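Local coordinates for APL1 (Anopheles gambiae, PDB 3O6N), which forms a heterodimeric complex of leucine-rich repeat proteins with LRIM1 that regulates complement-like immunity in the mosquito, at residues I42-F52 with L64-L73; N218-L228 with N237-P248. All coordinates share one frame; numbering follows the deposited sequence. Where two conformers were deposited one is given.

Both contacts join successive turns of the same leucine-rich repeat solenoid. They lie on opposite sides of the chain's centre, with centres about 47 Å apart and nearest atoms about 28 Å apart. Each is partly buried. Contact 1 lies near the N-terminal end and includes the parallel strands 49-53 and 73-75. Direct backbone bonds, a buried asparagine on a phenylalanine face and two waters hold it. Contact 2 lies nearer the middle, its centre about 17 Å from the chain's centre, and joins strand 219-221 and what follows to the loop before strand 252-254. There one direct backbone bond crosses, and waters and tryptophan and tyrosine packing add to it. N237 of contact 2 also carries a glycan.

Contact 1: I42-F52 with L64-L73; sequences ITLNNQKIVTF and LLDSFRQVEL
The carbonyl oxygen of K48 is gripped by two backbone donors, E72 N at 2.8 Å and L73 N at 3.0 Å. E72 N comes in on a lone pair, while L73 N lies nearly in line with the C=O bond. Two residues on, V50 N donates to L73 O. K48 and E72 run side by side in the same direction, and K48 NZ makes a long salt bridge of 3.7 Å with E72 OE2. I49 and L73 are the parallel bridge here, joining strands 49-53 and 73-75 of neighbouring turns in the leucine-rich repeat solenoid. V50 CG2 meets V71 CG2, and L64 CD2 reaches the edge of the F52 ring.

The buried N45 lies over F68. Its CB sits 3.5 Å from the ring centroid, and its amide is stacked at 17° to the ring. CG lies beside the backbone N (chi1 -49°), which lets ND2 donate to S67 O at 3.0 Å from above that carbonyl's plane. N45 OD1 accepts from F39 N. One water accepts from R69 N near I42 O and N45 O, with more acceptors in reach than protons. A second links N45 O and Q47 O to Q70 N.

Contact 2: N218-L228 with N237-P248; sequences NVVRGPVNVEL and NLTDTAWLLNYP. With NAG (2-acetamido-2-deoxy-beta-D-glucopyranose), chain C.
The backbones of 218-228 and 237-248 come close at both ends, N218 near L238 and V224 near N246, and stand further apart at V220 and W243. One direct backbone bond crosses, N225 N to N246 O at 3.1 Å. V224 CA also points its hydrogen at N246 O.

In the wider middle, V220 lies on a face of the W243 indole. Its CB is 3.9 Å from the centroid of the five-membered ring, 15° off the normal; CG2 lies over the six-membered ring, CG1 at its rim beside CE3. T241 and L244 cover the opposite face. The indole is turned between its own backbone N and carbonyl carbon (chi1 45°), and NE1 donates to D240 O. V220 CG2 also touches L238 CD2 at 3.9 Å.

These segments belong to consecutive turns of the leucine-rich repeat solenoid, and 237-248 lies between strands 230-232 and 252-254. Y247 is buried between the turns. N225 CB meets its ring at the edge, and L228 CD2 lies off-centre, 4.2 Å from the centroid. N225 OD1 accepts from E227 N (an Asx turn) and L228 N (an Asx motif), while its ND2 donates to V207 O.

Waters bridge polar groups. One donates to both G222 O and Y247 OH and accepts from N246 ND2. Another takes a bond from Y247 OH at 2.7 Å and donates to P223 O. A third joins N218 O, T239 N and D240 OD1. N237 ND2 is covalently bound to C1 of the sugar, 1.5 Å away, and also hydrogen-bonds E259.

Contact 1: I42-F52 with L64-L73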
# COMPACT_ATOMS: atom_id res chain seq x y z
N ILE A 42 -18.36 -8.24 39.60
CA ILE A 42 -18.29 -7.89 38.18
C ILE A 42 -18.84 -6.50 37.86
O ILE A 42 -18.31 -5.79 37.00
CB ILE A 42 -19.04 -8.93 37.32
CG1 ILE A 42 -18.44 -10.32 37.51
CG2 ILE A 42 -19.02 -8.53 35.85
CD1 ILE A 42 -16.96 -10.36 37.28
N THR A 43 -19.91 -6.12 38.54
CA THR A 43 -20.60 -4.87 38.26
C THR A 43 -19.73 -3.64 38.51
O THR A 43 -20.02 -2.55 38.01
CB THR A 43 -21.90 -4.74 39.07
OG1 THR A 43 -21.59 -4.62 40.46
CG2 THR A 43 -22.78 -5.96 38.85
N LEU A 44 -18.66 -3.81 39.28
CA LEU A 44 -17.75 -2.71 39.58
C LEU A 44 -16.73 -2.48 38.45
O LEU A 44 -16.12 -1.42 38.36
CB LEU A 44 -17.03 -2.93 40.91
CG LEU A 44 -17.94 -3.04 42.13
CD1 LEU A 44 -17.12 -3.26 43.40
CD2 LEU A 44 -18.81 -1.80 42.26
N ASN A 45 -16.55 -3.50 37.61
CA ASN A 45 -15.64 -3.41 36.47
C ASN A 45 -16.40 -2.92 35.24
O ASN A 45 -16.56 -3.64 34.26
CB ASN A 45 -15.00 -4.76 36.20
CG ASN A 45 -14.42 -5.40 37.45
OD1 ASN A 45 -13.76 -4.74 38.25
ND2 ASN A 45 -14.69 -6.69 37.63
N ASN A 46 -16.86 -1.67 35.30
CA ASN A 46 -17.71 -1.12 34.26
C ASN A 46 -16.93 -0.29 33.25
O ASN A 46 -17.52 0.42 32.43
CB ASN A 46 -18.82 -0.28 34.88
CG ASN A 46 -18.29 0.95 35.59
OD1 ASN A 46 -17.10 1.03 35.92
ND2 ASN A 46 -19.16 1.92 35.83
N GLN A 47 -15.61 -0.37 33.33
CA GLN A 47 -14.75 0.40 32.43
C GLN A 47 -14.94 -0.03 30.97
O GLN A 47 -15.11 -1.21 30.67
CB GLN A 47 -13.28 0.30 32.84
CG GLN A 47 -12.94 1.05 34.13
CD GLN A 47 -13.28 0.26 35.39
OE1 GLN A 47 -13.45 -0.95 35.36
NE2 GLN A 47 -13.37 0.97 36.51
N LYS A 48 -14.91 0.95 30.07
CA LYS A 48 -15.17 0.70 28.65
C LYS A 48 -13.90 0.72 27.81
O LYS A 48 -13.87 0.15 26.71
CB LYS A 48 -16.17 1.73 28.12
CG LYS A 48 -17.53 1.70 28.80
CD LYS A 48 -18.46 2.73 28.19
CE LYS A 48 -19.88 2.58 28.71
NZ LYS A 48 -20.82 3.51 28.02
N ILE A 49 -12.86 1.37 28.31
CA ILE A 49 -11.60 1.48 27.58
C ILE A 49 -10.49 0.82 28.38
O ILE A 49 -10.17 1.25 29.49
CB ILE A 49 -11.23 2.95 27.31
CG1 ILE A 49 -12.48 3.80 27.06
CG2 ILE A 49 -10.26 3.05 26.14
CD1 ILE A 49 -13.29 3.38 25.86
N VAL A 50 -9.90 -0.23 27.82
CA VAL A 50 -8.93 -1.02 28.56
C VAL A 50 -7.58 -1.09 27.85
O VAL A 50 -7.50 -1.48 26.69
CB VAL A 50 -9.43 -2.45 28.80
CG1 VAL A 50 -8.33 -3.31 29.39
CG2 VAL A 50 -10.65 -2.43 29.70
N THR A 51 -6.53 -0.71 28.56
CA THR A 51 -5.18 -0.85 28.04
C THR A 51 -4.22 -1.31 29.12
O THR A 51 -4.56 -1.30 30.31
CB THR A 51 -4.67 0.47 27.42
OG1 THR A 51 -3.53 0.19 26.59
CG2 THR A 51 -4.26 1.44 28.51
N PHE A 52 -3.04 -1.73 28.71
CA PHE A 52 -2.03 -2.24 29.62
C PHE A 52 -0.74 -1.45 29.50
O PHE A 52 -0.40 -0.97 28.42
CB PHE A 52 -1.74 -3.71 29.32
CG PHE A 52 -2.89 -4.63 29.64
CD1 PHE A 52 -2.84 -5.47 30.74
CD2 PHE A 52 -4.02 -4.64 28.84
CE1 PHE A 52 -3.89 -6.31 31.04
CE2 PHE A 52 -5.08 -5.48 29.14
CZ PHE A 52 -5.01 -6.32 30.23
N LEU A 64 -9.85 -12.06 32.14
CA LEU A 64 -9.91 -10.63 31.87
C LEU A 64 -11.32 -10.17 31.51
O LEU A 64 -11.90 -9.34 32.20
CB LEU A 64 -8.93 -10.23 30.76
CG LEU A 64 -9.02 -8.78 30.28
CD1 LEU A 64 -8.78 -7.81 31.43
CD2 LEU A 64 -8.03 -8.54 29.14
N LEU A 65 -11.86 -10.73 30.43
CA LEU A 65 -13.19 -10.34 29.96
C LEU A 65 -14.31 -11.06 30.71
O LEU A 65 -15.48 -10.71 30.57
CB LEU A 65 -13.31 -10.56 28.45
CG LEU A 65 -12.39 -9.66 27.63
CD1 LEU A 65 -12.44 -10.01 26.14
CD2 LEU A 65 -12.74 -8.18 27.85
N ASP A 66 -13.96 -12.07 31.49
CA ASP A 66 -14.93 -12.69 32.38
C ASP A 66 -15.30 -11.72 33.50
O ASP A 66 -16.40 -11.75 34.03
CB ASP A 66 -14.40 -14.00 32.97
CG ASP A 66 -14.53 -15.17 32.01
OD1 ASP A 66 -14.84 -14.94 30.82
OD2 ASP A 66 -14.32 -16.32 32.45
N SER A 67 -14.35 -10.84 33.83
CA SER A 67 -14.53 -9.86 34.90
C SER A 67 -14.91 -8.49 34.37
O SER A 67 -15.66 -7.75 35.01
CB SER A 67 -13.26 -9.75 35.75
OG SER A 67 -12.99 -10.97 36.42
N PHE A 68 -14.39 -8.14 33.20
CA PHE A 68 -14.72 -6.87 32.56
C PHE A 68 -15.62 -7.12 31.36
O PHE A 68 -15.14 -7.41 30.26
CB PHE A 68 -13.44 -6.14 32.14
CG PHE A 68 -12.67 -5.58 33.30
CD1 PHE A 68 -12.61 -4.21 33.52
CD2 PHE A 68 -12.01 -6.42 34.18
CE1 PHE A 68 -11.90 -3.69 34.59
CE2 PHE A 68 -11.30 -5.91 35.26
CZ PHE A 68 -11.25 -4.54 35.46
N ARG A 69 -16.93 -7.00 31.56
CA ARG A 69 -17.91 -7.39 30.55
C ARG A 69 -18.57 -6.22 29.83
O ARG A 69 -19.56 -6.40 29.12
CB ARG A 69 -18.98 -8.29 31.17
CG ARG A 69 -18.43 -9.53 31.84
CD ARG A 69 -19.54 -10.49 32.23
NE ARG A 69 -19.03 -11.68 32.89
CZ ARG A 69 -19.81 -12.62 33.43
NH1 ARG A 69 -21.12 -12.49 33.39
NH2 ARG A 69 -19.26 -13.67 34.02
N GLN A 70 -18.03 -5.02 30.00
CA GLN A 70 -18.58 -3.84 29.34
C GLN A 70 -17.52 -3.11 28.52
O GLN A 70 -17.66 -1.92 28.22
CB GLN A 70 -19.21 -2.90 30.37
CG GLN A 70 -20.33 -3.55 31.18
CD GLN A 70 -20.74 -2.73 32.38
OE1 GLN A 70 -20.88 -1.51 32.30
NE2 GLN A 70 -20.91 -3.40 33.52
N VAL A 71 -16.46 -3.82 28.16
CA VAL A 71 -15.37 -3.24 27.39
C VAL A 71 -15.80 -2.94 25.96
O VAL A 71 -16.42 -3.78 25.30
CB VAL A 71 -14.14 -4.17 27.36
CG1 VAL A 71 -13.02 -3.54 26.54
CG2 VAL A 71 -13.65 -4.47 28.78
N GLU A 72 -15.49 -1.74 25.49
CA GLU A 72 -15.83 -1.33 24.13
C GLU A 72 -14.57 -1.25 23.28
O GLU A 72 -14.59 -1.58 22.09
CB GLU A 72 -16.57 0.01 24.13
CG GLU A 72 -17.90 -0.02 24.87
CD GLU A 72 -18.64 1.29 24.80
OE1 GLU A 72 -18.02 2.31 24.40
OE2 GLU A 72 -19.84 1.32 25.15
N LEU A 73 -13.48 -0.80 23.90
CA LEU A 73 -12.19 -0.73 23.23
C LEU A 73 -11.15 -1.49 24.05
O LEU A 73 -10.84 -1.10 25.18
CB LEU A 73 -11.76 0.72 23.04
CG LEU A 73 -10.55 1.00 22.14
CD1 LEU A 73 -10.52 2.46 21.72
CD2 LEU A 73 -9.24 0.60 22.81
O HOH W 1 -17.98 -6.00 34.15
O HOH W 2 -15.86 -3.87 31.54

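Contact 2: N218-L228 with N237-P248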
# COMPACT_ATOMS: atom_id res chain seq x y z
N ASN A 218 0.76 -9.77 -13.02
CA ASN A 218 0.93 -9.65 -14.47
C ASN A 218 -0.40 -9.38 -15.17
O ASN A 218 -0.44 -9.19 -16.39
CB ASN A 218 1.61 -10.89 -15.05
CG ASN A 218 0.86 -12.17 -14.74
OD1 ASN A 218 -0.37 -12.20 -14.73
ND2 ASN A 218 1.60 -13.24 -14.49
N VAL A 219 -1.48 -9.38 -14.40
CA VAL A 219 -2.81 -9.13 -14.93
C VAL A 219 -3.64 -8.26 -13.99
O VAL A 219 -3.72 -8.53 -12.79
CB VAL A 219 -3.56 -10.45 -15.17
CG1 VAL A 219 -5.01 -10.17 -15.57
CG2 VAL A 219 -2.86 -11.28 -16.24
N VAL A 220 -4.24 -7.21 -14.54
CA VAL A 220 -5.18 -6.38 -13.79
C VAL A 220 -6.59 -6.50 -14.39
O VAL A 220 -6.77 -6.35 -15.60
CB VAL A 220 -4.73 -4.90 -13.80
CG1 VAL A 220 -5.72 -4.05 -13.01
CG2 VAL A 220 -3.33 -4.78 -13.22
N ARG A 221 -7.57 -6.80 -13.54
CA ARG A 221 -8.96 -6.97 -13.98
C ARG A 221 -9.93 -6.17 -13.11
O ARG A 221 -9.60 -5.76 -12.00
CB ARG A 221 -9.37 -8.45 -13.92
CG ARG A 221 -8.59 -9.36 -14.85
CD ARG A 221 -9.13 -10.79 -14.82
NE ARG A 221 -8.87 -11.47 -13.55
CZ ARG A 221 -9.79 -11.71 -12.61
NH1 ARG A 221 -11.04 -11.31 -12.79
NH2 ARG A 221 -9.45 -12.34 -11.50
N GLY A 222 -11.15 -5.97 -13.61
CA GLY A 222 -12.18 -5.31 -12.83
C GLY A 222 -12.99 -4.30 -13.62
O GLY A 222 -12.57 -3.86 -14.69
N PRO A 223 -14.15 -3.91 -13.08
CA PRO A 223 -15.08 -2.98 -13.73
C PRO A 223 -14.59 -1.53 -13.68
O PRO A 223 -13.71 -1.20 -12.88
CB PRO A 223 -16.34 -3.12 -12.87
CG PRO A 223 -15.82 -3.45 -11.52
CD PRO A 223 -14.63 -4.33 -11.75
N VAL A 224 -15.16 -0.69 -14.53
CA VAL A 224 -14.87 0.74 -14.49
C VAL A 224 -15.11 1.27 -13.07
O VAL A 224 -16.20 1.11 -12.52
CB VAL A 224 -15.73 1.52 -15.50
CG1 VAL A 224 -15.53 3.02 -15.33
CG2 VAL A 224 -15.37 1.10 -16.92
N ASN A 225 -14.07 1.86 -12.50
CA ASN A 225 -14.09 2.38 -11.14
C ASN A 225 -13.73 3.86 -11.18
O ASN A 225 -12.60 4.21 -11.55
CB ASN A 225 -13.10 1.58 -10.28
CG ASN A 225 -12.82 2.21 -8.92
OD1 ASN A 225 -13.08 3.39 -8.69
ND2 ASN A 225 -12.26 1.41 -8.02
N VAL A 226 -14.68 4.72 -10.84
CA VAL A 226 -14.46 6.16 -10.96
C VAL A 226 -13.89 6.76 -9.67
O VAL A 226 -13.59 7.95 -9.63
CB VAL A 226 -15.75 6.91 -11.35
CG1 VAL A 226 -16.28 6.41 -12.69
CG2 VAL A 226 -16.80 6.78 -10.26
N GLU A 227 -13.76 5.94 -8.64
CA GLU A 227 -13.26 6.42 -7.34
C GLU A 227 -11.74 6.30 -7.19
O GLU A 227 -11.13 7.07 -6.46
CB GLU A 227 -13.94 5.68 -6.19
CG GLU A 227 -15.46 5.76 -6.20
CD GLU A 227 -15.96 7.19 -6.06
OE1 GLU A 227 -15.24 8.02 -5.48
OE2 GLU A 227 -17.08 7.47 -6.53
N LEU A 228 -11.13 5.33 -7.86
CA LEU A 228 -9.70 5.06 -7.69
C LEU A 228 -8.83 6.27 -8.02
O LEU A 228 -8.83 6.76 -9.15
CB LEU A 228 -9.26 3.84 -8.51
CG LEU A 228 -7.83 3.36 -8.28
CD1 LEU A 228 -7.63 2.95 -6.83
CD2 LEU A 228 -7.49 2.21 -9.21
N ASN A 237 5.04 -7.51 -12.35
CA ASN A 237 5.43 -8.07 -13.64
C ASN A 237 4.50 -7.66 -14.77
O ASN A 237 4.19 -8.47 -15.65
CB ASN A 237 5.52 -9.60 -13.54
CG ASN A 237 6.57 -10.06 -12.53
OD1 ASN A 237 6.32 -10.09 -11.33
ND2 ASN A 237 7.75 -10.43 -13.03
N LEU A 238 4.07 -6.41 -14.75
CA LEU A 238 3.12 -5.91 -15.75
C LEU A 238 3.78 -5.71 -17.11
O LEU A 238 4.90 -5.22 -17.20
CB LEU A 238 2.49 -4.60 -15.28
CG LEU A 238 1.61 -4.73 -14.03
CD1 LEU A 238 1.26 -3.36 -13.47
CD2 LEU A 238 0.37 -5.54 -14.36
N THR A 239 3.08 -6.11 -18.16
CA THR A 239 3.59 -5.99 -19.52
C THR A 239 2.69 -5.13 -20.40
O THR A 239 3.04 -4.83 -21.54
CB THR A 239 3.74 -7.36 -20.19
OG1 THR A 239 2.47 -8.01 -20.22
CG2 THR A 239 4.75 -8.21 -19.43
N ASP A 240 1.54 -4.73 -19.88
CA ASP A 240 0.64 -3.86 -20.63
C ASP A 240 -0.02 -2.83 -19.73
O ASP A 240 0.07 -2.91 -18.50
CB ASP A 240 -0.42 -4.69 -21.38
CG ASP A 240 -1.57 -5.12 -20.48
OD1 ASP A 240 -1.32 -5.47 -19.31
OD2 ASP A 240 -2.72 -5.10 -20.96
N THR A 241 -0.70 -1.86 -20.34
CA THR A 241 -1.30 -0.76 -19.59
C THR A 241 -2.73 -0.45 -20.04
O THR A 241 -3.34 0.51 -19.56
CB THR A 241 -0.48 0.53 -19.74
OG1 THR A 241 -0.23 0.77 -21.13
CG2 THR A 241 0.85 0.42 -19.00
N ALA A 242 -3.27 -1.24 -20.96
CA ALA A 242 -4.60 -0.98 -21.52
C ALA A 242 -5.68 -0.85 -20.46
O ALA A 242 -6.60 -0.04 -20.59
CB ALA A 242 -4.97 -2.06 -22.54
N TRP A 243 -5.57 -1.65 -19.40
CA TRP A 243 -6.53 -1.66 -18.31
C TRP A 243 -6.67 -0.29 -17.62
O TRP A 243 -7.64 -0.05 -16.91
CB TRP A 243 -6.14 -2.72 -17.28
CG TRP A 243 -4.69 -2.70 -16.97
CD1 TRP A 243 -3.70 -3.41 -17.59
CD2 TRP A 243 -4.04 -1.89 -15.98
NE1 TRP A 243 -2.48 -3.10 -17.04
CE2 TRP A 243 -2.66 -2.17 -16.05
CE3 TRP A 243 -4.50 -0.97 -15.04
CZ2 TRP A 243 -1.73 -1.57 -15.21
CZ3 TRP A 243 -3.57 -0.36 -14.21
CH2 TRP A 243 -2.21 -0.66 -14.30
N LEU A 244 -5.71 0.60 -17.83
CA LEU A 244 -5.78 1.94 -17.24
C LEU A 244 -7.00 2.74 -17.71
O LEU A 244 -7.42 3.69 -17.05
CB LEU A 244 -4.49 2.72 -17.53
CG LEU A 244 -3.30 2.38 -16.63
CD1 LEU A 244 -2.02 3.02 -17.16
CD2 LEU A 244 -3.56 2.82 -15.20
N LEU A 245 -7.57 2.34 -18.84
CA LEU A 245 -8.73 3.01 -19.40
C LEU A 245 -9.92 2.93 -18.45
O LEU A 245 -10.86 3.71 -18.54
CB LEU A 245 -9.11 2.39 -20.74
CG LEU A 245 -9.99 3.25 -21.66
CD1 LEU A 245 -9.20 4.45 -22.16
CD2 LEU A 245 -10.51 2.43 -22.83
N ASN A 246 -9.87 1.96 -17.53
CA ASN A 246 -10.99 1.72 -16.62
C ASN A 246 -10.96 2.57 -15.35
O ASN A 246 -11.85 2.45 -14.51
CB ASN A 246 -11.06 0.24 -16.28
CG ASN A 246 -11.42 -0.61 -17.48
OD1 ASN A 246 -12.08 -0.13 -18.40
ND2 ASN A 246 -11.00 -1.86 -17.47
N TYR A 247 -9.96 3.44 -15.23
CA TYR A 247 -9.76 4.21 -14.01
C TYR A 247 -9.58 5.70 -14.29
O TYR A 247 -8.51 6.26 -14.08
CB TYR A 247 -8.59 3.62 -13.20
CG TYR A 247 -8.77 2.13 -13.04
CD1 TYR A 247 -9.75 1.63 -12.18
CD2 TYR A 247 -8.03 1.23 -13.78
CE1 TYR A 247 -9.96 0.27 -12.05
CE2 TYR A 247 -8.23 -0.14 -13.65
CZ TYR A 247 -9.20 -0.61 -12.79
OH TYR A 247 -9.41 -1.96 -12.65
N PRO A 248 -10.66 6.35 -14.75
CA PRO A 248 -10.63 7.74 -15.21
C PRO A 248 -10.37 8.76 -14.10
O PRO A 248 -10.03 9.91 -14.40
CB PRO A 248 -12.03 7.94 -15.82
CG PRO A 248 -12.89 6.97 -15.07
CD PRO A 248 -12.02 5.77 -14.82
C1 NAG C . 8.61 -10.90 -11.96
C2 NAG C . 9.06 -12.28 -12.43
C3 NAG C . 10.28 -12.82 -11.68
C4 NAG C . 11.31 -11.74 -11.40
C5 NAG C . 10.64 -10.51 -10.82
C6 NAG C . 11.65 -9.41 -10.51
C7 NAG C . 7.47 -13.89 -13.30
C8 NAG C . 6.62 -15.09 -12.96
N2 NAG C . 7.97 -13.21 -12.28
O3 NAG C . 10.88 -13.85 -12.44
O4 NAG C . 12.27 -12.24 -10.49
O5 NAG C . 9.69 -10.02 -11.74
O6 NAG C . 12.22 -8.94 -11.72
O7 NAG C . 7.68 -13.59 -14.48
O HOH W 3 0.40 -6.91 -17.71
O HOH W 4 -3.67 -6.91 -17.45
O HOH W 5 -10.01 -3.24 -15.19
O HOH W 6 -11.71 -2.29 -11.34